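Local atomic coordinates of intramolecular trans-sialidase (Macrobdella decora, PDB entry 3SLI), a protein that cleaves sialic acid from sialylated glycans as an intramolecular trans-sialidase, releasing it as 2,7-anhydro-Neu5Ac rather than as ordinary free sialic acid. Residues Asn49-Leu54 with His70-Asn75; Phe110-Leu115 with Gln189-Thr194. All blocks are in the same frame, centred on the assembly; numbering follows the deposited sequence.

Interaction 1 (Asn49-Leu54 with His70-Asn75); sequences NGIQSL and HIYITN
Ile73 and Gln52 face each other as a hydrogen-bonded pair in the antiparallel hairpin of strands 51-58 and 67-74, part of one sheet of the concanavalin-like β-sandwich. Gln52 N gives its hydrogen to Ile73 O (2.8 Å) nearly in line with the carbonyl, and Ile73 N returns one to Gln52 O at 2.9 Å. From CB of Ile73 the side chain forks. CG1 sits between the backbone N and the carbonyl carbon (chi1 51°), which brings it 3.6 Å from Gln52 O and also beside Leu54 CD1; CG2 reaches Leu54 CD2 at 3.8 Å. Beyond CG1, the terminal CD1 comes 4.0 Å from Gln52 CB and nearly as near its CD, against the root and amide of the glutamine. Leu54 crosses Ile73 at about a right angle, and both touch Tyr43 of strand 37-45 in the facing sheet. On the other sheet face, with Ser53, Tyr72 and Thr74, Ile51 sets CG2 obliquely near Tyr72 CD1, while its CD1 lies alongside Thr74 CG2. The Gln52 amide is held at both ends: OE1 hydrogen-bonds Ser45 OG, and NE2, which also hydrogen-bonds Ser47 O, reaches Asn49 O at 2.9 Å within the amide plane.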
loop_
_atom_site.group_PDB
_atom_site.type_symbol
_atom_site.label_atom_id
_atom_site.label_comp_id
_atom_site.label_asym_id
_atom_site.label_seq_id
_atom_site.Cartn_x
_atom_site.Cartn_y
_atom_site.Cartn_z
ATOM N N ASN A 49 1.309 -26.426 3.406
ATOM C CA ASN A 49 0.936 -26.905 2.074
ATOM C C ASN A 49 0.383 -25.751 1.243
ATOM O O ASN A 49 -0.332 -24.879 1.762
ATOM C CB ASN A 49 -0.100 -28.038 2.154
ATOM C CG ASN A 49 0.491 -29.343 2.662
ATOM O OD1 ASN A 49 1.713 -29.519 2.700
ATOM N ND2 ASN A 49 -0.372 -30.262 3.071
ATOM N N GLY A 50 0.712 -25.762 -0.049
ATOM C CA GLY A 50 0.278 -24.722 -0.967
ATOM C C GLY A 50 -1.214 -24.442 -1.013
ATOM O O GLY A 50 -1.637 -23.309 -0.788
ATOM N N ILE A 51 -2.009 -25.459 -1.336
ATOM C CA ILE A 51 -3.469 -25.320 -1.421
ATOM C C ILE A 51 -4.062 -26.248 -0.369
ATOM O O ILE A 51 -3.700 -27.438 -0.305
ATOM C CB ILE A 51 -4.015 -25.754 -2.808
ATOM C CG1 ILE A 51 -3.266 -25.037 -3.940
ATOM C CG2 ILE A 51 -5.516 -25.480 -2.897
ATOM C CD1 ILE A 51 -3.486 -23.543 -3.988
ATOM N N GLN A 52 -4.982 -25.713 0.435
ATOM C CA GLN A 52 -5.611 -26.469 1.512
ATOM C C GLN A 52 -7.143 -26.340 1.523
ATOM O O GLN A 52 -7.683 -25.268 1.835
ATOM C CB GLN A 52 -5.044 -26.013 2.862
ATOM C CG GLN A 52 -3.532 -26.163 2.985
ATOM C CD GLN A 52 -2.984 -25.649 4.299
ATOM O OE1 GLN A 52 -3.541 -25.907 5.371
ATOM N NE2 GLN A 52 -1.868 -24.932 4.230
ATOM N N SER A 53 -7.832 -27.413 1.126
ATOM C CA SER A 53 -9.294 -27.443 1.121
ATOM C C SER A 53 -9.768 -27.468 2.567
ATOM O O SER A 53 -9.247 -28.226 3.390
ATOM C CB SER A 53 -9.832 -28.714 0.444
ATOM O OG SER A 53 -9.581 -28.739 -0.945
ATOM N N LEU A 54 -10.745 -26.622 2.868
ATOM C CA LEU A 54 -11.342 -26.546 4.196
ATOM C C LEU A 54 -12.549 -27.497 4.251
ATOM O O LEU A 54 -12.711 -28.273 5.196
ATOM C CB LEU A 54 -11.821 -25.116 4.437
ATOM C CG LEU A 54 -10.960 -24.138 5.227
ATOM C CD1 LEU A 54 -9.517 -24.577 5.296
ATOM C CD2 LEU A 54 -11.119 -22.758 4.640
ATOM N N HIS A 70 -15.236 -27.250 -3.620
ATOM C CA HIS A 70 -14.431 -27.075 -2.417
ATOM C C HIS A 70 -14.130 -25.611 -2.120
ATOM O O HIS A 70 -14.149 -24.765 -3.028
ATOM C CB HIS A 70 -13.139 -27.927 -2.460
ATOM C CG HIS A 70 -11.980 -27.298 -3.188
ATOM N ND1 HIS A 70 -12.023 -26.950 -4.521
ATOM C CD2 HIS A 70 -10.716 -27.031 -2.773
ATOM C CE1 HIS A 70 -10.835 -26.502 -4.897
ATOM N NE2 HIS A 70 -10.026 -26.543 -3.855
ATOM N N ILE A 71 -13.998 -25.312 -0.831
ATOM C CA ILE A 71 -13.644 -23.975 -0.356
ATOM C C ILE A 71 -12.227 -24.224 0.149
ATOM O O ILE A 71 -12.020 -25.140 0.939
ATOM C CB ILE A 71 -14.517 -23.532 0.847
ATOM C CG1 ILE A 71 -15.997 -23.505 0.460
ATOM C CG2 ILE A 71 -14.068 -22.148 1.354
ATOM C CD1 ILE A 71 -16.926 -23.229 1.637
ATOM N N TYR A 72 -11.265 -23.412 -0.285
ATOM C CA TYR A 72 -9.869 -23.618 0.112
ATOM C C TYR A 72 -9.157 -22.322 0.486
ATOM O O TYR A 72 -9.646 -21.227 0.200
ATOM C CB TYR A 72 -9.089 -24.289 -1.046
ATOM C CG TYR A 72 -8.891 -23.385 -2.258
ATOM C CD1 TYR A 72 -7.833 -22.468 -2.309
ATOM C CD2 TYR A 72 -9.816 -23.372 -3.303
ATOM C CE1 TYR A 72 -7.715 -21.557 -3.348
ATOM C CE2 TYR A 72 -9.702 -22.462 -4.357
ATOM C CZ TYR A 72 -8.651 -21.553 -4.368
ATOM O OH TYR A 72 -8.550 -20.629 -5.381
ATOM N N ILE A 73 -7.988 -22.474 1.108
ATOM C CA ILE A 73 -7.118 -21.360 1.472
ATOM C C ILE A 73 -5.719 -21.743 0.959
ATOM O O ILE A 73 -5.472 -22.914 0.632
ATOM C CB ILE A 73 -7.074 -21.090 3.011
ATOM C CG1 ILE A 73 -6.785 -22.373 3.792
ATOM C CG2 ILE A 73 -8.374 -20.421 3.465
ATOM C CD1 ILE A 73 -5.444 -22.388 4.510
ATOM N N THR A 74 -4.827 -20.765 0.823
ATOM C CA THR A 74 -3.471 -21.053 0.358
ATOM C C THR A 74 -2.485 -20.612 1.430
ATOM O O THR A 74 -2.816 -19.776 2.279
ATOM C CB THR A 74 -3.133 -20.323 -0.971
ATOM O OG1 THR A 74 -2.908 -18.926 -0.722
ATOM C CG2 THR A 74 -4.266 -20.491 -1.990
ATOM N N ASN A 75 -1.262 -21.131 1.379
ATOM C CA ASN A 75 -0.262 -20.758 2.373
ATOM C C ASN A 75 0.162 -19.292 2.275
ATOM O O ASN A 75 0.862 -18.786 3.150
ATOM C CB ASN A 75 0.951 -21.706 2.357
ATOM C CG ASN A 75 1.754 -21.673 1.048
ATOM O OD1 ASN A 75 2.685 -22.463 0.882
ATOM N ND2 ASN A 75 1.408 -20.785 0.128
#

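Interaction 2 (Phe110-Leu115 with Gln189-Thr194)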
loop_
_atom_site.group_PDB
_atom_site.type_symbol
_atom_site.label_atom_id
_atom_site.label_comp_id
_atom_site.label_asym_id
_atom_site.label_seq_id
_atom_site.Cartn_x
_atom_site.Cartn_y
_atom_site.Cartn_z
ATOM N N PHE A 110 -7.219 -18.289 14.428
ATOM C CA PHE A 110 -8.398 -18.716 13.684
ATOM C C PHE A 110 -8.903 -17.643 12.733
ATOM O O PHE A 110 -8.848 -16.449 13.033
ATOM C CB PHE A 110 -9.542 -19.081 14.642
ATOM C CG PHE A 110 -9.420 -20.447 15.249
ATOM C CD1 PHE A 110 -8.617 -20.661 16.367
ATOM C CD2 PHE A 110 -10.114 -21.523 14.705
ATOM C CE1 PHE A 110 -8.506 -21.936 16.935
ATOM C CE2 PHE A 110 -10.012 -22.798 15.260
ATOM C CZ PHE A 110 -9.206 -23.008 16.378
ATOM N N ASN A 111 -9.379 -18.074 11.575
ATOM C CA ASN A 111 -9.956 -17.166 10.601
ATOM C C ASN A 111 -11.372 -17.702 10.429
ATOM O O ASN A 111 -11.613 -18.898 10.634
ATOM C CB ASN A 111 -9.209 -17.215 9.259
ATOM C CG ASN A 111 -7.786 -16.660 9.353
ATOM O OD1 ASN A 111 -6.868 -17.349 9.799
ATOM N ND2 ASN A 111 -7.601 -15.428 8.908
ATOM N N THR A 112 -12.310 -16.824 10.110
ATOM C CA THR A 112 -13.691 -17.236 9.918
ATOM C C THR A 112 -14.079 -16.852 8.501
ATOM O O THR A 112 -13.990 -15.682 8.111
ATOM C CB THR A 112 -14.621 -16.568 10.955
ATOM O OG1 THR A 112 -14.028 -16.668 12.259
ATOM C CG2 THR A 112 -15.989 -17.268 10.974
ATOM N N VAL A 113 -14.500 -17.847 7.725
ATOM C CA VAL A 113 -14.866 -17.632 6.329
ATOM C C VAL A 113 -16.276 -18.135 6.001
ATOM O O VAL A 113 -16.861 -18.910 6.768
ATOM C CB VAL A 113 -13.827 -18.320 5.391
ATOM C CG1 VAL A 113 -12.427 -17.909 5.799
ATOM C CG2 VAL A 113 -13.960 -19.846 5.448
ATOM N N ALA A 114 -16.802 -17.701 4.859
ATOM C CA ALA A 114 -18.132 -18.102 4.424
ATOM C C ALA A 114 -18.306 -18.008 2.922
ATOM O O ALA A 114 -17.762 -17.115 2.268
ATOM C CB ALA A 114 -19.207 -17.247 5.107
ATOM N N LEU A 115 -19.054 -18.957 2.379
ATOM C CA LEU A 115 -19.370 -18.960 0.966
ATOM C C LEU A 115 -20.888 -19.002 0.893
ATOM O O LEU A 115 -21.530 -19.833 1.543
ATOM C CB LEU A 115 -18.803 -20.184 0.245
ATOM C CG LEU A 115 -19.469 -20.250 -1.131
ATOM C CD1 LEU A 115 -18.743 -19.350 -2.113
ATOM C CD2 LEU A 115 -19.563 -21.663 -1.620
ATOM N N GLN A 189 -21.305 -10.210 9.823
ATOM C CA GLN A 189 -21.400 -10.334 11.271
ATOM C C GLN A 189 -20.767 -11.651 11.759
ATOM O O GLN A 189 -19.896 -11.647 12.634
ATOM C CB GLN A 189 -22.877 -10.267 11.674
ATOM C CG GLN A 189 -23.141 -10.277 13.164
ATOM C CD GLN A 189 -22.756 -8.975 13.825
ATOM O OE1 GLN A 189 -22.985 -7.892 13.278
ATOM N NE2 GLN A 189 -22.168 -9.069 15.013
ATOM N N ALA A 190 -21.188 -12.770 11.172
ATOM C CA ALA A 190 -20.672 -14.084 11.548
ATOM C C ALA A 190 -19.158 -14.223 11.382
ATOM O O ALA A 190 -18.479 -14.729 12.280
ATOM C CB ALA A 190 -21.377 -15.167 10.754
ATOM N N THR A 191 -18.634 -13.796 10.236
ATOM C CA THR A 191 -17.194 -13.904 9.987
ATOM C C THR A 191 -16.364 -12.834 10.709
ATOM O O THR A 191 -15.188 -13.051 10.989
ATOM C CB THR A 191 -16.850 -13.916 8.465
ATOM O OG1 THR A 191 -17.234 -12.678 7.857
ATOM C CG2 THR A 191 -17.556 -15.079 7.754
ATOM N N GLY A 192 -16.996 -11.712 11.054
ATOM C CA GLY A 192 -16.305 -10.630 11.740
ATOM C C GLY A 192 -15.869 -10.922 13.164
ATOM O O GLY A 192 -15.262 -10.072 13.822
ATOM N N VAL A 193 -16.154 -12.128 13.641
ATOM C CA VAL A 193 -15.786 -12.513 14.991
ATOM C C VAL A 193 -14.268 -12.682 15.164
ATOM O O VAL A 193 -13.766 -12.784 16.289
ATOM C CB VAL A 193 -16.555 -13.784 15.424
ATOM C CG1 VAL A 193 -15.923 -15.039 14.840
ATOM C CG2 VAL A 193 -16.647 -13.851 16.931
ATOM N N THR A 194 -13.540 -12.747 14.052
ATOM C CA THR A 194 -12.086 -12.866 14.109
ATOM C C THR A 194 -11.455 -11.821 13.193
ATOM O O THR A 194 -11.691 -11.821 11.986
ATOM C CB THR A 194 -11.577 -14.278 13.694
ATOM O OG1 THR A 194 -12.163 -14.665 12.443
ATOM C CG2 THR A 194 -11.879 -15.312 14.773
#
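Two backbone peptide groups of strand 107-118 present a face to Thr191: its CB stands above the plane of the Thr112 carbonyl, 3.4 Å from Thr112 O, and its CG2 lies almost straight above the carbonyl carbon of Val113. The setting is the outer side of a sheet in the concanavalin-like β-sandwich, where the last turn of helix 184-191 and the type I β turn Thr191-Thr194 settle on the strand. Phe110, the aromatic residue here, meets Thr194 not through its ring but through its CB, 4.4 Å from Thr194 CG2, and its carbonyl oxygen, which is hydrogen-bonded to Tyr196 OH and 3.5 Å from Thr194 CB; the ring leads away, and the side chain packs on Ser42 and Lys44 of strand 37-45.

Thr112 is the centre of the contact. Its CG2, anti to the backbone N, lies against the end of the helix, 3.7 Å from Thr191 CA and also near Ala190 O, whereas OG1 turns to the β turn, with Val193 CG1 3.6 Å off. Farther along the strand, Ala114 CB rests on Thr191 CG2. The Thr191 hydroxyl is hydrogen-bonded to Leu187 O of its own helix and to Gly130 N. Thr194 OG1 hydrogen-bonds Asn129 OD1, and it also lies 2.7 Å from Thr112 OG1, a probable hydrogen bond between side chains that cross at about a right angle.

Interaction 1 pairs two strands of one sheet, and interaction 2 backs the other sheet with a helix end. Interaction 1 comes first in the sequence and closes before interaction 2 opens; their centres are 16 Å apart, within the same sialidase N-terminal domain. The hairpin of strands 51-58 and 67-74 belongs to the six-stranded sheet, and strand 107-118 to the seven-stranded one. The sheets meet directly between them: Ile71 CD1 lies 3.8 Å from Leu115 CB, and Leu54 CD2 lies 4.1 Å from Val113 CG2. The layers thus run hairpin sheet, packed side chains, strand 107-118, then helix 184-191: Val113 and Leu115 face the sandwich interior, Thr112 and Ala114 the helix end.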